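Local coordinates for protein fluvirucin B1 DH domain from module 1 (Actinomadura vulgaris, PDB 6OBV) that probably catalyses the dehydration of a beta-hydroxyacyl intermediate in the first extension module of the fluvirucin B1 polyketide synthase, at residues T185-G190 with E244-P249. Sequence-based numbering, arbitrary orientation.
Sequences TGYGYG and EGVALP
Tyr187 reaches across to the backbone of Ala247, whose N-H donates to the phenol oxygen: Ala247 N to Tyr187 OH is 2.8 Å, with an N-H...O angle of 161°. The carbonyl oxygen of Ala247 lies in the plane of the ring at its edge, 3.4 Å from Tyr187 CE1, so both polar backbone atoms of this alanine border the phenol end.

Apolar contact is made mainly by Val246, which turns its two methyls to different parts of 185-190. With CG1 anti to its backbone N (chi1 175°), that methyl sits over one face of the Tyr187 ring in a CH-pi contact, 4.0 Å from the centroid and displaced toward the rim, closest to CE1. Val246 CG2 instead packs 3.5 Å from the CA of Gly186, which has positive phi and is the first residue past helix 178-185. Thr185 CG2 rests 3.5 Å from Gly245 O, while Thr185 OG1 is hydrogen-bonded to the carbonyl oxygen of Ala181 in its own helix.

Leu182 of that helix also touches Tyr187, and Val246 pairs through its backbone with Leu300. Within the double-hotdog fold of polyketide synthase dehydratases, the contact joins the end of helix 178-185 and short strand 187-189 to the start of strand 247-257, at a partly solvent-exposed junction where the tyrosine hydroxyl accepts one backbone N-H and a valine methyl lines one ring face.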
ATOM      1  N   THR A 185     -41.737   1.787   2.660  1.00 43.55           N
ATOM      2  CA  THR A 185     -41.253   0.552   3.267  1.00 47.41           C
ATOM      3  C   THR A 185     -40.076   0.828   4.196  1.00 48.86           C
ATOM      4  O   THR A 185     -39.938   0.193   5.245  1.00 53.19           O
ATOM      5  CB  THR A 185     -40.858  -0.447   2.169  1.00 45.62           C
ATOM      6  OG1 THR A 185     -41.974  -0.686   1.302  1.00 45.36           O
ATOM      7  CG2 THR A 185     -40.387  -1.770   2.766  1.00 45.38           C
ATOM      8  N   GLY A 186     -39.224   1.777   3.833  1.00 45.86           N
ATOM      9  CA  GLY A 186     -38.108   2.131   4.682  1.00 42.09           C
ATOM     10  C   GLY A 186     -36.859   2.485   3.902  1.00 44.00           C
ATOM     11  O   GLY A 186     -35.942   3.095   4.458  1.00 46.31           O
ATOM     12  N   TYR A 187     -36.812   2.120   2.618  1.00 45.17           N
ATOM     13  CA  TYR A 187     -35.609   2.322   1.818  1.00 40.76           C
ATOM     14  C   TYR A 187     -35.331   3.803   1.603  1.00 41.75           C
ATOM     15  O   TYR A 187     -36.248   4.616   1.459  1.00 46.14           O
ATOM     16  CB  TYR A 187     -35.733   1.627   0.463  1.00 34.95           C
ATOM     17  CG  TYR A 187     -35.717   0.113   0.526  1.00 34.43           C
ATOM     18  CD1 TYR A 187     -34.524  -0.598   0.537  1.00 33.91           C
ATOM     19  CD2 TYR A 187     -36.906  -0.605   0.563  1.00 35.31           C
ATOM     20  CE1 TYR A 187     -34.518  -1.990   0.595  1.00 33.06           C
ATOM     21  CE2 TYR A 187     -36.914  -1.984   0.623  1.00 32.96           C
ATOM     22  CZ  TYR A 187     -35.722  -2.673   0.640  1.00 35.00           C
ATOM     23  OH  TYR A 187     -35.760  -4.049   0.699  1.00 43.70           O
ATOM     24  N   GLY A 188     -34.051   4.149   1.586  1.00 40.51           N
ATOM     25  CA  GLY A 188     -33.624   5.503   1.297  1.00 37.85           C
ATOM     26  C   GLY A 188     -32.871   5.549  -0.015  1.00 37.30           C
ATOM     27  O   GLY A 188     -31.652   5.363  -0.058  1.00 34.16           O
ATOM     28  N   TYR A 189     -33.598   5.771  -1.101  1.00 39.11           N
ATOM     29  CA  TYR A 189     -33.035   5.839  -2.444  1.00 33.88           C
ATOM     30  C   TYR A 189     -33.207   7.274  -2.936  1.00 36.56           C
ATOM     31  O   TYR A 189     -34.293   7.658  -3.389  1.00 39.81           O
ATOM     32  CB  TYR A 189     -33.728   4.850  -3.374  1.00 31.94           C
ATOM     33  CG  TYR A 189     -33.468   3.379  -3.107  1.00 30.14           C
ATOM     34  CD1 TYR A 189     -32.188   2.909  -2.859  1.00 32.28           C
ATOM     35  CD2 TYR A 189     -34.508   2.459  -3.124  1.00 32.94           C
ATOM     36  CE1 TYR A 189     -31.950   1.573  -2.615  1.00 27.85           C
ATOM     37  CE2 TYR A 189     -34.276   1.119  -2.891  1.00 31.29           C
ATOM     38  CZ  TYR A 189     -33.003   0.677  -2.644  1.00 29.12           C
ATOM     39  OH  TYR A 189     -32.764  -0.671  -2.417  1.00 34.52           O
ATOM     40  N   GLY A 190     -32.145   8.073  -2.837  1.00 33.72           N
ATOM     41  CA  GLY A 190     -32.139   9.384  -3.418  1.00 35.11           C
ATOM     42  C   GLY A 190     -32.062   9.322  -4.939  1.00 38.50           C
ATOM     43  O   GLY A 190     -32.004   8.237  -5.542  1.00 38.12           O
ATOM     44  N   GLU A 244     -42.646  -7.185   2.901  1.00 51.76           N
ATOM     45  CA  GLU A 244     -42.636  -6.251   4.011  1.00 54.57           C
ATOM     46  C   GLU A 244     -41.204  -6.089   4.514  1.00 57.28           C
ATOM     47  O   GLU A 244     -40.464  -7.071   4.642  1.00 55.26           O
ATOM     48  CB  GLU A 244     -43.541  -6.762   5.133  1.00 54.64           C
ATOM     49  CG  GLU A 244     -44.902  -7.261   4.657  1.00 59.10           C
ATOM     50  CD  GLU A 244     -45.864  -6.129   4.366  1.00 64.36           C
ATOM     51  OE1 GLU A 244     -45.681  -5.040   4.950  1.00 69.45           O
ATOM     52  OE2 GLU A 244     -46.805  -6.329   3.565  1.00 65.20           O
ATOM     53  N   GLY A 245     -40.806  -4.846   4.768  1.00 54.87           N
ATOM     54  CA  GLY A 245     -39.551  -4.578   5.436  1.00 45.13           C
ATOM     55  C   GLY A 245     -38.402  -4.333   4.476  1.00 44.93           C
ATOM     56  O   GLY A 245     -38.450  -4.658   3.289  1.00 41.82           O
ATOM     57  N   VAL A 246     -37.348  -3.745   5.020  1.00 41.46           N
ATOM     58  CA  VAL A 246     -36.146  -3.422   4.265  1.00 35.25           C
ATOM     59  C   VAL A 246     -35.215  -4.627   4.290  1.00 36.26           C
ATOM     60  O   VAL A 246     -35.034  -5.270   5.333  1.00 34.75           O
ATOM     61  CB  VAL A 246     -35.463  -2.169   4.849  1.00 37.35           C
ATOM     62  CG1 VAL A 246     -34.136  -1.899   4.150  1.00 35.09           C
ATOM     63  CG2 VAL A 246     -36.405  -0.970   4.777  1.00 37.25           C
ATOM     64  N   ALA A 247     -34.631  -4.950   3.137  1.00 33.12           N
ATOM     65  CA  ALA A 247     -33.614  -5.989   3.064  1.00 36.14           C
ATOM     66  C   ALA A 247     -32.482  -5.464   2.203  1.00 37.66           C
ATOM     67  O   ALA A 247     -32.729  -4.762   1.222  1.00 37.71           O
ATOM     68  CB  ALA A 247     -34.152  -7.308   2.481  1.00 32.86           C
ATOM     69  N   LEU A 248     -31.245  -5.783   2.586  1.00 33.59           N
ATOM     70  CA  LEU A 248     -30.071  -5.348   1.840  1.00 35.57           C
ATOM     71  C   LEU A 248     -29.292  -6.555   1.334  1.00 31.92           C
ATOM     72  O   LEU A 248     -29.322  -7.617   1.962  1.00 31.80           O
ATOM     73  CB  LEU A 248     -29.139  -4.485   2.701  1.00 37.82           C
ATOM     74  CG  LEU A 248     -29.741  -3.235   3.340  1.00 41.86           C
ATOM     75  CD1 LEU A 248     -28.714  -2.578   4.260  1.00 39.74           C
ATOM     76  CD2 LEU A 248     -30.210  -2.280   2.266  1.00 35.69           C
ATOM     77  N   PRO A 249     -28.593  -6.420   0.207  1.00 34.37           N
ATOM     78  CA  PRO A 249     -27.719  -7.504  -0.267  1.00 34.93           C
ATOM     79  C   PRO A 249     -26.785  -7.991   0.830  1.00 34.93           C
ATOM     80  O   PRO A 249     -26.292  -7.214   1.650  1.00 35.18           O
ATOM     81  CB  PRO A 249     -26.932  -6.854  -1.412  1.00 34.53           C
ATOM     82  CG  PRO A 249     -27.806  -5.737  -1.892  1.00 34.17           C
ATOM     83  CD  PRO A 249     -28.579  -5.248  -0.687  1.00 32.92           C
TER